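Local coordinates for SusD superfamily protein (Bacteroides vulgatus ATCC 8482, PDB 3JQ0) that probably binds glycans or related nutrients at the bacterial outer membrane, at residues Leu33-Pro36 against Ile40-Asp43; Gln52-Leu57 against Thr296-Arg301; Val222-Ser227 against Arg390-Gly395; Lys397-Asn400 against Ile406-Pro409. All blocks are in the same frame, centred on the assembly; numbering follows the deposited sequence. Where two conformers were deposited one is given.

Interaction 1 (Leu33-Pro36 against Ile40-Asp43); sequences LGEP and IYGD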
loop_
_atom_site.group_PDB
_atom_site.type_symbol
_atom_site.label_atom_id
_atom_site.label_comp_id
_atom_site.label_asym_id
_atom_site.label_seq_id
_atom_site.Cartn_x
_atom_site.Cartn_y
_atom_site.Cartn_z
ATOM N N LEU A 33 0.753 -2.457 7.994
ATOM C CA LEU A 33 1.017 -1.164 8.576
ATOM C C LEU A 33 0.189 -0.078 7.912
ATOM O O LEU A 33 -0.197 0.895 8.589
ATOM C CB LEU A 33 2.519 -0.816 8.421
ATOM C CG LEU A 33 3.459 -1.651 9.293
ATOM C CD1 LEU A 33 4.895 -1.322 8.926
ATOM C CD2 LEU A 33 3.211 -1.395 10.767
ATOM N N GLY A 34 -0.109 -0.219 6.618
ATOM C CA GLY A 34 -0.699 0.877 5.885
ATOM C C GLY A 34 -2.193 0.842 5.672
ATOM O O GLY A 34 -2.746 1.864 5.240
ATOM N N GLU A 35 -2.877 -0.273 6.012
ATOM C CA GLU A 35 -4.286 -0.428 5.651
ATOM C C GLU A 35 -5.256 -0.905 6.734
ATOM O O GLU A 35 -6.228 -0.189 6.999
ATOM C CB GLU A 35 -4.419 -1.170 4.329
ATOM C CG GLU A 35 -5.820 -1.503 3.915
ATOM C CD GLU A 35 -5.925 -2.047 2.495
ATOM O OE1 GLU A 35 -5.071 -1.696 1.656
ATOM O OE2 GLU A 35 -6.882 -2.814 2.203
ATOM N N PRO A 36 -5.083 -2.095 7.340
ATOM C CA PRO A 36 -6.188 -2.674 8.108
ATOM C C PRO A 36 -6.586 -2.036 9.420
ATOM O O PRO A 36 -7.630 -2.440 9.949
ATOM C CB PRO A 36 -5.786 -4.143 8.303
ATOM C CG PRO A 36 -4.785 -4.414 7.256
ATOM C CD PRO A 36 -4.062 -3.124 7.067
ATOM N N ILE A 40 -11.889 -0.448 6.307
ATOM C CA ILE A 40 -12.295 -1.409 5.292
ATOM C C ILE A 40 -12.802 -2.736 5.883
ATOM O O ILE A 40 -13.748 -3.327 5.360
ATOM C CB ILE A 40 -11.162 -1.636 4.273
ATOM C CG1 ILE A 40 -10.905 -0.379 3.442
ATOM C CG2 ILE A 40 -11.445 -2.869 3.382
ATOM C CD1 ILE A 40 -9.565 -0.373 2.725
ATOM N N TYR A 41 -12.126 -3.188 6.930
ATOM C CA TYR A 41 -12.355 -4.498 7.510
ATOM C C TYR A 41 -13.069 -4.397 8.842
ATOM O O TYR A 41 -13.395 -3.312 9.295
ATOM C CB TYR A 41 -11.027 -5.291 7.678
ATOM C CG TYR A 41 -10.162 -5.299 6.454
ATOM C CD1 TYR A 41 -10.310 -6.243 5.464
ATOM C CD2 TYR A 41 -9.230 -4.300 6.250
ATOM C CE1 TYR A 41 -9.539 -6.208 4.323
ATOM C CE2 TYR A 41 -8.460 -4.232 5.113
ATOM C CZ TYR A 41 -8.627 -5.207 4.109
ATOM O OH TYR A 41 -7.873 -5.206 2.962
ATOM N N GLY A 42 -13.325 -5.547 9.476
ATOM C CA GLY A 42 -13.889 -5.595 10.815
ATOM C C GLY A 42 -15.071 -6.521 10.965
ATOM O O GLY A 42 -15.407 -6.896 12.094
ATOM N N ASP A 43 -15.703 -6.943 9.856
ATOM C CA ASP A 43 -16.721 -7.980 9.962
ATOM C C ASP A 43 -16.043 -9.335 10.241
ATOM O O ASP A 43 -14.864 -9.559 9.934
ATOM C CB ASP A 43 -17.613 -8.035 8.717
ATOM C CG ASP A 43 -18.732 -7.006 8.680
ATOM O OD1 ASP A 43 -18.845 -6.238 9.661
ATOM O OD2 ASP A 43 -19.484 -7.012 7.671
HETATM O O HOH W 1 -8.944 -0.612 6.504
HETATM O O HOH W 2 -10.001 -2.074 8.718
#
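The phenol hydroxyl of Y41 donates a hydrogen bond to OE2 of E35, with 2.7 Å between Y41 OH and E35 OE2. The donor meets the carboxylate on its anti side, 34° out of the carboxylate plane. Carboxylate and ring are turned only 19° from each other, and E35 approaches the ring at its edge, with its CG in the ring plane. An extended chain whose CG lies anti to the backbone N (chi1 175°) carries the carboxylate to this hydroxyl. The backbone N atoms of F444 and G446 bind OE2 and OE1, so the buried acid is held by three donors, which would probably favour its charged form. All this lies where the chain leaves helix 27-34 and turns into strand 41-43, the partner of strand 299-300 in a small antiparallel sheet of this SusD-family protein. The apolar pair is P36 CB with Y41 CD2, 4.0 Å apart. The I40 methyl CD1 packs beside the carboxylate, 3.7 Å from E35 OE2, and CG2 of I40 covers the centre of one face of the Y41 ring. Two waters join the backbones, one accepting from I40 N and donating to E35 O, the other likewise linking Y41 N to P36 O.

Interaction 2 (Gln52-Leu57 against Thr296-Arg301); sequences QGMERL and TQLQVR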
loop_
_atom_site.group_PDB
_atom_site.type_symbol
_atom_site.label_atom_id
_atom_site.label_comp_id
_atom_site.label_asym_id
_atom_site.label_seq_id
_atom_site.Cartn_x
_atom_site.Cartn_y
_atom_site.Cartn_z
ATOM N N GLN A 52 -8.326 -15.032 14.537
ATOM C CA GLN A 52 -7.048 -15.352 15.146
ATOM C C GLN A 52 -6.190 -14.151 15.421
ATOM O O GLN A 52 -4.988 -14.160 15.168
ATOM C CB GLN A 52 -6.299 -16.391 14.342
ATOM C CG GLN A 52 -7.061 -17.708 14.149
ATOM C CD GLN A 52 -7.142 -18.556 15.370
ATOM O OE1 GLN A 52 -7.033 -18.056 16.504
ATOM N NE2 GLN A 52 -7.363 -19.865 15.174
ATOM N N GLY A 53 -6.823 -13.089 15.923
ATOM C CA GLY A 53 -6.141 -11.878 16.348
ATOM C C GLY A 53 -6.031 -10.845 15.256
ATOM O O GLY A 53 -5.734 -9.694 15.544
HETATM N N MSE A 54 -6.314 -11.193 13.997
HETATM C CA MSE A 54 -6.270 -10.159 12.941
HETATM C C MSE A 54 -7.292 -9.039 13.223
HETATM O O MSE A 54 -7.066 -7.894 12.793
HETATM C CB MSE A 54 -6.511 -10.763 11.577
HETATM C CG MSE A 54 -5.486 -11.761 11.123
HETATM SE SE MSE A 54 -3.638 -11.284 11.294
HETATM C CE MSE A 54 -3.601 -9.763 10.285
ATOM N N GLU A 55 -8.376 -9.360 13.925
ATOM C CA GLU A 55 -9.395 -8.373 14.204
ATOM C C GLU A 55 -8.869 -7.230 15.058
ATOM O O GLU A 55 -9.498 -6.170 15.101
ATOM C CB GLU A 55 -10.600 -9.047 14.897
ATOM C CG GLU A 55 -10.413 -9.531 16.323
ATOM C CD GLU A 55 -9.578 -10.781 16.562
ATOM O OE1 GLU A 55 -9.247 -11.506 15.580
ATOM O OE2 GLU A 55 -9.282 -11.076 17.740
ATOM N N ARG A 56 -7.766 -7.423 15.764
ATOM C CA ARG A 56 -7.263 -6.336 16.581
ATOM C C ARG A 56 -6.791 -5.147 15.765
ATOM O O ARG A 56 -6.663 -4.062 16.316
ATOM C CB ARG A 56 -6.163 -6.815 17.503
ATOM C CG ARG A 56 -6.652 -7.810 18.493
ATOM C CD ARG A 56 -5.635 -7.933 19.598
ATOM N NE ARG A 56 -6.084 -8.845 20.627
ATOM C CZ ARG A 56 -6.427 -8.497 21.840
ATOM N NH1 ARG A 56 -6.293 -7.249 22.251
ATOM N NH2 ARG A 56 -6.851 -9.468 22.654
ATOM N N LEU A 57 -6.546 -5.362 14.472
ATOM C CA LEU A 57 -6.243 -4.239 13.574
ATOM C C LEU A 57 -7.488 -3.377 13.307
ATOM O O LEU A 57 -7.503 -2.214 13.727
ATOM C CB LEU A 57 -5.492 -4.692 12.317
ATOM C CG LEU A 57 -4.186 -5.410 12.560
ATOM C CD1 LEU A 57 -3.496 -5.737 11.248
ATOM C CD2 LEU A 57 -3.269 -4.728 13.523
ATOM N N THR A 296 -9.591 -16.672 4.952
ATOM C CA THR A 296 -9.902 -15.283 5.210
ATOM C C THR A 296 -9.923 -15.016 6.702
ATOM O O THR A 296 -10.767 -15.578 7.435
ATOM C CB THR A 296 -11.265 -14.901 4.596
ATOM O OG1 THR A 296 -11.213 -15.175 3.204
ATOM C CG2 THR A 296 -11.636 -13.462 4.822
ATOM N N GLN A 297 -8.993 -14.165 7.157
ATOM C CA GLN A 297 -9.013 -13.665 8.543
ATOM C C GLN A 297 -9.262 -12.164 8.690
ATOM O O GLN A 297 -9.551 -11.709 9.779
ATOM C CB GLN A 297 -7.690 -14.045 9.260
ATOM C CG GLN A 297 -7.516 -15.527 9.443
ATOM C CD GLN A 297 -6.301 -15.907 10.205
ATOM O OE1 GLN A 297 -5.402 -15.081 10.412
ATOM N NE2 GLN A 297 -6.229 -17.184 10.605
ATOM N N LEU A 298 -9.201 -11.422 7.566
ATOM C CA LEU A 298 -9.554 -10.020 7.483
ATOM C C LEU A 298 -10.671 -9.926 6.454
ATOM O O LEU A 298 -10.466 -10.344 5.306
ATOM C CB LEU A 298 -8.362 -9.158 7.042
ATOM C CG LEU A 298 -7.328 -8.774 8.107
ATOM C CD1 LEU A 298 -6.108 -8.135 7.443
ATOM C CD2 LEU A 298 -7.968 -7.860 9.199
ATOM N N GLN A 299 -11.850 -9.463 6.873
ATOM C CA GLN A 299 -13.061 -9.463 6.049
ATOM C C GLN A 299 -13.497 -8.040 5.772
ATOM O O GLN A 299 -13.889 -7.299 6.690
ATOM C CB GLN A 299 -14.144 -10.229 6.819
ATOM C CG GLN A 299 -15.514 -10.172 6.170
ATOM C CD GLN A 299 -15.577 -10.813 4.818
ATOM O OE1 GLN A 299 -15.343 -12.034 4.704
ATOM N NE2 GLN A 299 -15.931 -10.044 3.790
ATOM N N VAL A 300 -13.525 -7.674 4.490
ATOM C CA VAL A 300 -14.096 -6.419 4.061
ATOM C C VAL A 300 -15.525 -6.341 4.609
ATOM O O VAL A 300 -16.305 -7.293 4.475
ATOM C CB VAL A 300 -14.072 -6.288 2.533
ATOM C CG1 VAL A 300 -14.880 -5.064 2.030
ATOM C CG2 VAL A 300 -12.621 -6.286 1.992
ATOM N N ARG A 301 -15.896 -5.192 5.168
ATOM C CA ARG A 301 -17.234 -5.001 5.730
ATOM C C ARG A 301 -18.261 -5.323 4.640
ATOM O O ARG A 301 -18.191 -4.799 3.520
ATOM C CB ARG A 301 -17.409 -3.546 6.163
ATOM C CG ARG A 301 -16.595 -3.158 7.373
ATOM C CD ARG A 301 -17.160 -3.737 8.681
ATOM N NE ARG A 301 -16.539 -3.167 9.866
ATOM C CZ ARG A 301 -16.930 -3.435 11.112
ATOM N NH1 ARG A 301 -17.873 -4.311 11.337
ATOM N NH2 ARG A 301 -16.336 -2.839 12.144
HETATM O O HOH W 3 -3.752 -14.746 12.574
#
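OE1 of Q297 accepts a hydrogen bond from a water 2.7 Å away, and the same water donates to the backbone O of Q52, 2.9 Å from it, tying the two segments together through solvent. The rest of the contact is packing. Against the same Q297 OE1 lies CG of M54, a selenomethionine, at 3.4 Å, while the CB of Q297 also touches that methylene. The extended Q297 chain crosses the M54 side chain at about a right angle and places its amide beside Q52, whose CG lies 3.7 Å from Q297 NE2. The two glutamine amide planes are 59° apart, so the groups do not stack. With an alanine here instead of Q297, the water is likely to lose one of its two acceptors and a gap to open beside M54 CG. Bends at chi2 (-48°) and chi3 (-59°) fold the M54 chain back, bringing its methyl CE to 4.1 Å from L298 CD1. The other branch of that leucine, CD2, reaches 4.0 Å from M54 CB and 3.7 Å from the backbone O of M54. Y28 and L32 of helix 27-34 also pack on M54, and F31 on L298. The contact thus seats a short 3-10 turn, residues 54-56, against the chain leading into strand 299-300, joining sequence-distant parts of the SusD-family fold.

Interaction 3 (Val222-Ser227 against Arg390-Gly395); sequences VGLVTS and RERAYG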
loop_
_atom_site.group_PDB
_atom_site.type_symbol
_atom_site.label_atom_id
_atom_site.label_comp_id
_atom_site.label_asym_id
_atom_site.label_seq_id
_atom_site.Cartn_x
_atom_site.Cartn_y
_atom_site.Cartn_z
ATOM N N VAL A 222 6.428 6.684 -17.208
ATOM C CA VAL A 222 5.299 6.278 -16.385
ATOM C C VAL A 222 4.021 6.919 -16.924
ATOM O O VAL A 222 4.035 8.031 -17.465
ATOM C CB VAL A 222 5.492 6.604 -14.886
ATOM C CG1 VAL A 222 6.626 5.683 -14.333
ATOM C CG2 VAL A 222 5.738 8.057 -14.653
ATOM N N GLY A 223 2.909 6.229 -16.731
ATOM C CA GLY A 223 1.622 6.770 -17.068
ATOM C C GLY A 223 0.561 5.773 -16.635
ATOM O O GLY A 223 0.867 4.648 -16.196
ATOM N N LEU A 224 -0.682 6.187 -16.757
ATOM C CA LEU A 224 -1.778 5.285 -16.369
ATOM C C LEU A 224 -1.984 4.171 -17.414
ATOM O O LEU A 224 -1.943 4.423 -18.626
ATOM C CB LEU A 224 -3.093 6.035 -16.238
ATOM C CG LEU A 224 -3.204 7.108 -15.164
ATOM C CD1 LEU A 224 -4.557 7.808 -15.189
ATOM C CD2 LEU A 224 -2.915 6.508 -13.769
ATOM N N VAL A 225 -2.209 2.970 -16.937
ATOM C CA VAL A 225 -2.726 1.877 -17.780
ATOM C C VAL A 225 -4.210 2.183 -18.014
ATOM O O VAL A 225 -5.030 2.177 -17.082
ATOM C CB VAL A 225 -2.544 0.525 -17.089
ATOM C CG1 VAL A 225 -3.363 -0.566 -17.806
ATOM C CG2 VAL A 225 -1.092 0.093 -17.030
ATOM N N THR A 226 -4.597 2.495 -19.244
ATOM C CA THR A 226 -5.970 2.913 -19.534
ATOM C C THR A 226 -6.878 1.815 -19.997
ATOM O O THR A 226 -8.071 1.946 -19.913
ATOM C CB THR A 226 -5.969 4.076 -20.518
ATOM O OG1 THR A 226 -5.314 3.618 -21.680
ATOM C CG2 THR A 226 -5.319 5.298 -19.901
ATOM N N SER A 227 -6.335 0.707 -20.480
ATOM C CA SER A 227 -7.196 -0.339 -21.007
ATOM C C SER A 227 -8.256 -0.757 -19.996
ATOM O O SER A 227 -9.441 -0.794 -20.304
ATOM C CB SER A 227 -6.370 -1.542 -21.458
ATOM O OG SER A 227 -5.569 -2.078 -20.402
ATOM N N ARG A 390 -10.250 9.180 -12.274
ATOM C CA ARG A 390 -11.644 8.802 -12.489
ATOM C C ARG A 390 -11.939 8.383 -13.915
ATOM O O ARG A 390 -12.640 7.405 -14.147
ATOM C CB ARG A 390 -12.603 9.926 -12.063
ATOM C CG ARG A 390 -12.594 10.223 -10.589
ATOM C CD ARG A 390 -13.617 11.249 -10.173
ATOM N NE ARG A 390 -13.605 11.414 -8.730
ATOM C CZ ARG A 390 -14.447 12.172 -8.056
ATOM N NH1 ARG A 390 -15.402 12.837 -8.694
ATOM N NH2 ARG A 390 -14.306 12.359 -6.769
ATOM N N GLU A 391 -11.389 9.121 -14.885
ATOM C CA GLU A 391 -11.653 8.783 -16.276
ATOM C C GLU A 391 -11.170 7.361 -16.563
ATOM O O GLU A 391 -11.803 6.595 -17.285
ATOM C CB GLU A 391 -11.000 9.798 -17.214
ATOM C CG GLU A 391 -11.242 9.464 -18.662
ATOM C CD GLU A 391 -10.791 10.550 -19.654
ATOM O OE1 GLU A 391 -10.491 11.673 -19.221
ATOM O OE2 GLU A 391 -10.792 10.289 -20.877
ATOM N N ARG A 392 -10.010 6.981 -15.999
ATOM C CA ARG A 392 -9.492 5.625 -16.187
ATOM C C ARG A 392 -10.429 4.601 -15.539
ATOM O O ARG A 392 -10.618 3.514 -16.079
ATOM C CB ARG A 392 -8.076 5.539 -15.682
ATOM C CG ARG A 392 -7.383 4.186 -16.006
ATOM C CD ARG A 392 -7.502 3.101 -14.919
ATOM N NE ARG A 392 -6.865 3.441 -13.660
ATOM C CZ ARG A 392 -5.548 3.450 -13.476
ATOM N NH1 ARG A 392 -4.719 3.136 -14.463
ATOM N NH2 ARG A 392 -5.053 3.779 -12.307
ATOM N N ALA A 393 -10.968 4.902 -14.378
ATOM C CA ALA A 393 -11.844 4.002 -13.608
ATOM C C ALA A 393 -13.154 3.733 -14.331
ATOM O O ALA A 393 -13.628 2.587 -14.343
ATOM C CB ALA A 393 -12.123 4.560 -12.211
ATOM N N TYR A 394 -13.810 4.767 -14.853
ATOM C CA TYR A 394 -15.078 4.594 -15.565
ATOM C C TYR A 394 -14.889 4.256 -17.049
ATOM O O TYR A 394 -15.805 3.769 -17.711
ATOM C CB TYR A 394 -15.921 5.858 -15.441
ATOM C CG TYR A 394 -16.382 6.198 -14.047
ATOM C CD1 TYR A 394 -17.508 5.625 -13.472
ATOM C CD2 TYR A 394 -15.664 7.095 -13.258
ATOM C CE1 TYR A 394 -17.914 5.951 -12.186
ATOM C CE2 TYR A 394 -16.066 7.419 -11.971
ATOM C CZ TYR A 394 -17.179 6.836 -11.426
ATOM O OH TYR A 394 -17.631 7.154 -10.160
ATOM N N GLY A 395 -13.710 4.581 -17.570
ATOM C CA GLY A 395 -13.414 4.552 -19.009
ATOM C C GLY A 395 -13.844 5.841 -19.666
ATOM O O GLY A 395 -14.868 6.419 -19.297
HETATM O O HOH W 4 -10.317 2.937 -18.780
#
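R392, near the C-terminal end of helix 383-394, reaches the loop segment 222-227, so the contact joins that helix of the largely helical SusD fold to the connection between helix 204-217 and helix 229-233. From R392, CG starts anti to the backbone N (chi1 -173°), and bends at chi2 and chi3 curl the chain around the carbonyl of V225. CG and CD lie 3.3 and 3.4 Å from V225 O, and NH1 donates to that oxygen at 2.8 Å. The acceptor lies in the guanidinium plane, but the donor is tilted 30° from the carbonyl plane. L224 packs over one guanidinium face, its CD2 3.8 Å from R392 NH2. Salt bridges from NH1 to E242 and from NH2 to E441 fix the group further, and E242 also accepts from V225 N. A methionine in place of R392 would probably leave V225 O without this donor and the carboxylates of E242 and E441 without their cationic mate. At the backbone of R392 a water bridges the segments, donating to R392 O at 2.8 Å and to T226 O at 2.7 Å.

Interaction 4 (Lys397-Asn400 against Ile406-Pro409); sequences KYFN and IAYP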
loop_
_atom_site.group_PDB
_atom_site.type_symbol
_atom_site.label_atom_id
_atom_site.label_comp_id
_atom_site.label_asym_id
_atom_site.label_seq_id
_atom_site.Cartn_x
_atom_site.Cartn_y
_atom_site.Cartn_z
ATOM N N LYS A 397 -15.337 6.584 -22.452
ATOM C CA LYS A 397 -16.652 6.685 -23.044
ATOM C C LYS A 397 -17.712 7.057 -21.991
ATOM O O LYS A 397 -18.459 8.034 -22.144
ATOM C CB LYS A 397 -17.033 5.389 -23.770
ATOM C CG LYS A 397 -18.351 5.460 -24.492
ATOM C CD LYS A 397 -18.732 4.148 -25.159
ATOM C CE LYS A 397 -20.069 4.193 -25.878
ATOM N NZ LYS A 397 -19.695 4.818 -27.169
ATOM N N TYR A 398 -17.797 6.282 -20.934
ATOM C CA TYR A 398 -18.763 6.531 -19.901
ATOM C C TYR A 398 -18.460 7.819 -19.179
ATOM O O TYR A 398 -19.358 8.603 -18.885
ATOM C CB TYR A 398 -18.783 5.360 -18.927
ATOM C CG TYR A 398 -19.862 5.456 -17.901
ATOM C CD1 TYR A 398 -19.683 6.161 -16.724
ATOM C CD2 TYR A 398 -21.095 4.867 -18.114
ATOM C CE1 TYR A 398 -20.723 6.288 -15.797
ATOM C CE2 TYR A 398 -22.132 4.957 -17.190
ATOM C CZ TYR A 398 -21.943 5.666 -16.043
ATOM O OH TYR A 398 -22.970 5.773 -15.143
ATOM N N PHE A 399 -17.204 8.075 -18.874
ATOM C CA PHE A 399 -16.816 9.292 -18.150
ATOM C C PHE A 399 -17.308 10.523 -18.918
ATOM O O PHE A 399 -17.922 11.420 -18.334
ATOM C CB PHE A 399 -15.314 9.304 -17.982
ATOM C CG PHE A 399 -14.806 10.487 -17.217
ATOM C CD1 PHE A 399 -14.803 10.489 -15.855
ATOM C CD2 PHE A 399 -14.331 11.605 -17.898
ATOM C CE1 PHE A 399 -14.349 11.658 -15.135
ATOM C CE2 PHE A 399 -13.867 12.740 -17.234
ATOM C CZ PHE A 399 -13.844 12.738 -15.885
ATOM N N ASN A 400 -17.030 10.566 -20.203
ATOM C CA ASN A 400 -17.390 11.736 -21.014
ATOM C C ASN A 400 -18.876 11.947 -21.148
ATOM O O ASN A 400 -19.287 13.072 -21.402
ATOM C CB ASN A 400 -16.710 11.649 -22.383
ATOM C CG ASN A 400 -15.185 11.912 -22.307
ATOM O OD1 ASN A 400 -14.702 12.527 -21.363
ATOM N ND2 ASN A 400 -14.420 11.401 -23.302
ATOM N N ILE A 406 -20.325 12.098 -12.204
ATOM C CA ILE A 406 -19.206 11.395 -11.604
ATOM C C ILE A 406 -17.851 12.052 -11.804
ATOM O O ILE A 406 -16.887 11.644 -11.133
ATOM C CB ILE A 406 -19.201 9.869 -11.929
ATOM C CG1 ILE A 406 -19.330 9.546 -13.392
ATOM C CG2 ILE A 406 -20.280 9.157 -11.085
ATOM C CD1 ILE A 406 -18.249 9.996 -14.252
ATOM N N ALA A 407 -17.707 13.075 -12.662
ATOM C CA ALA A 407 -16.452 13.810 -12.708
ATOM C C ALA A 407 -16.367 14.692 -11.473
ATOM O O ALA A 407 -17.371 15.137 -10.934
ATOM C CB ALA A 407 -16.324 14.678 -13.965
ATOM N N TYR A 408 -15.149 14.934 -10.996
ATOM C CA TYR A 408 -14.946 15.904 -9.919
ATOM C C TYR A 408 -15.289 17.288 -10.454
ATOM O O TYR A 408 -14.821 17.628 -11.535
ATOM C CB TYR A 408 -13.479 15.845 -9.464
ATOM C CG TYR A 408 -13.142 16.817 -8.353
ATOM C CD1 TYR A 408 -13.476 16.526 -7.037
ATOM C CD2 TYR A 408 -12.519 18.025 -8.615
ATOM C CE1 TYR A 408 -13.210 17.430 -6.018
ATOM C CE2 TYR A 408 -12.256 18.932 -7.604
ATOM C CZ TYR A 408 -12.617 18.642 -6.306
ATOM O OH TYR A 408 -12.379 19.509 -5.291
ATOM N N PRO A 409 -16.039 18.114 -9.693
ATOM C CA PRO A 409 -16.453 17.973 -8.302
ATOM C C PRO A 409 -17.958 17.638 -8.152
ATOM O O PRO A 409 -18.634 18.128 -7.243
ATOM C CB PRO A 409 -16.185 19.360 -7.730
ATOM C CG PRO A 409 -16.663 20.262 -8.850
ATOM C CD PRO A 409 -16.224 19.528 -10.123
#
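F399 and I406 cross obliquely, with the isoleucine methyl CD1 3.8 Å from F399 CD1, in the tight connection between helix 396-401 and the short helix 403-406. The chain doubles back here, so that residues only a few positions apart in sequence face each other within the helix-rich SusD-family fold. With CG anti to the backbone N (chi1 -178°), the phenyl ring of F399 extends from its helix to the end of helix 403-406 and the residue just after it. There its far rim meets A407: the methyl CB lies 3.7 Å from F399 CZ and 3.8 Å from F399 CE1. Both the I406 and the A407 methyls approach the ring obliquely, touching neighbouring parts of its circumference. I406 adopts the less common rotamer that sets CG1 between the backbone N and the carbonyl carbon (chi1 51°), and chi2 near 64° then turns CD1 to the phenyl ring. The ethyl branch also serves a second aromatic group, since its CG1 is near the plane of the Y398 ring, at the edge of that ring. Y398 itself stacks on the ring of H402, and Y394 of helix 383-394 packs against I406, while E391 of that same helix touches F399. Between the two segments the contact is made by apolar side-chain atoms, and the longest of these contacts is Y398 CE1 to I406 CG1, 4.3 Å.

How the interactions relate
Interactions 1 and 2 have centres 7 Å apart and share the small sheet of strands 41-43 and 299-300. D43 OD1 and R301 NH1 form a salt bridge of 2.7 Å between them, and I40 O probably accepts from R301 N. Interactions 3 and 4, with centres 12 Å apart, follow each other through helices 383-394 and 396-401, and R390 NH1 probably donates a weak bond to I406 O, 3.1 Å away. The two pairs do not touch: the nearest atoms of interactions 1 and 3 are about 15 Å apart, those of 2 and 4 about 20 Å. Along the chain, interactions 2 and 3 cross, their segments alternating.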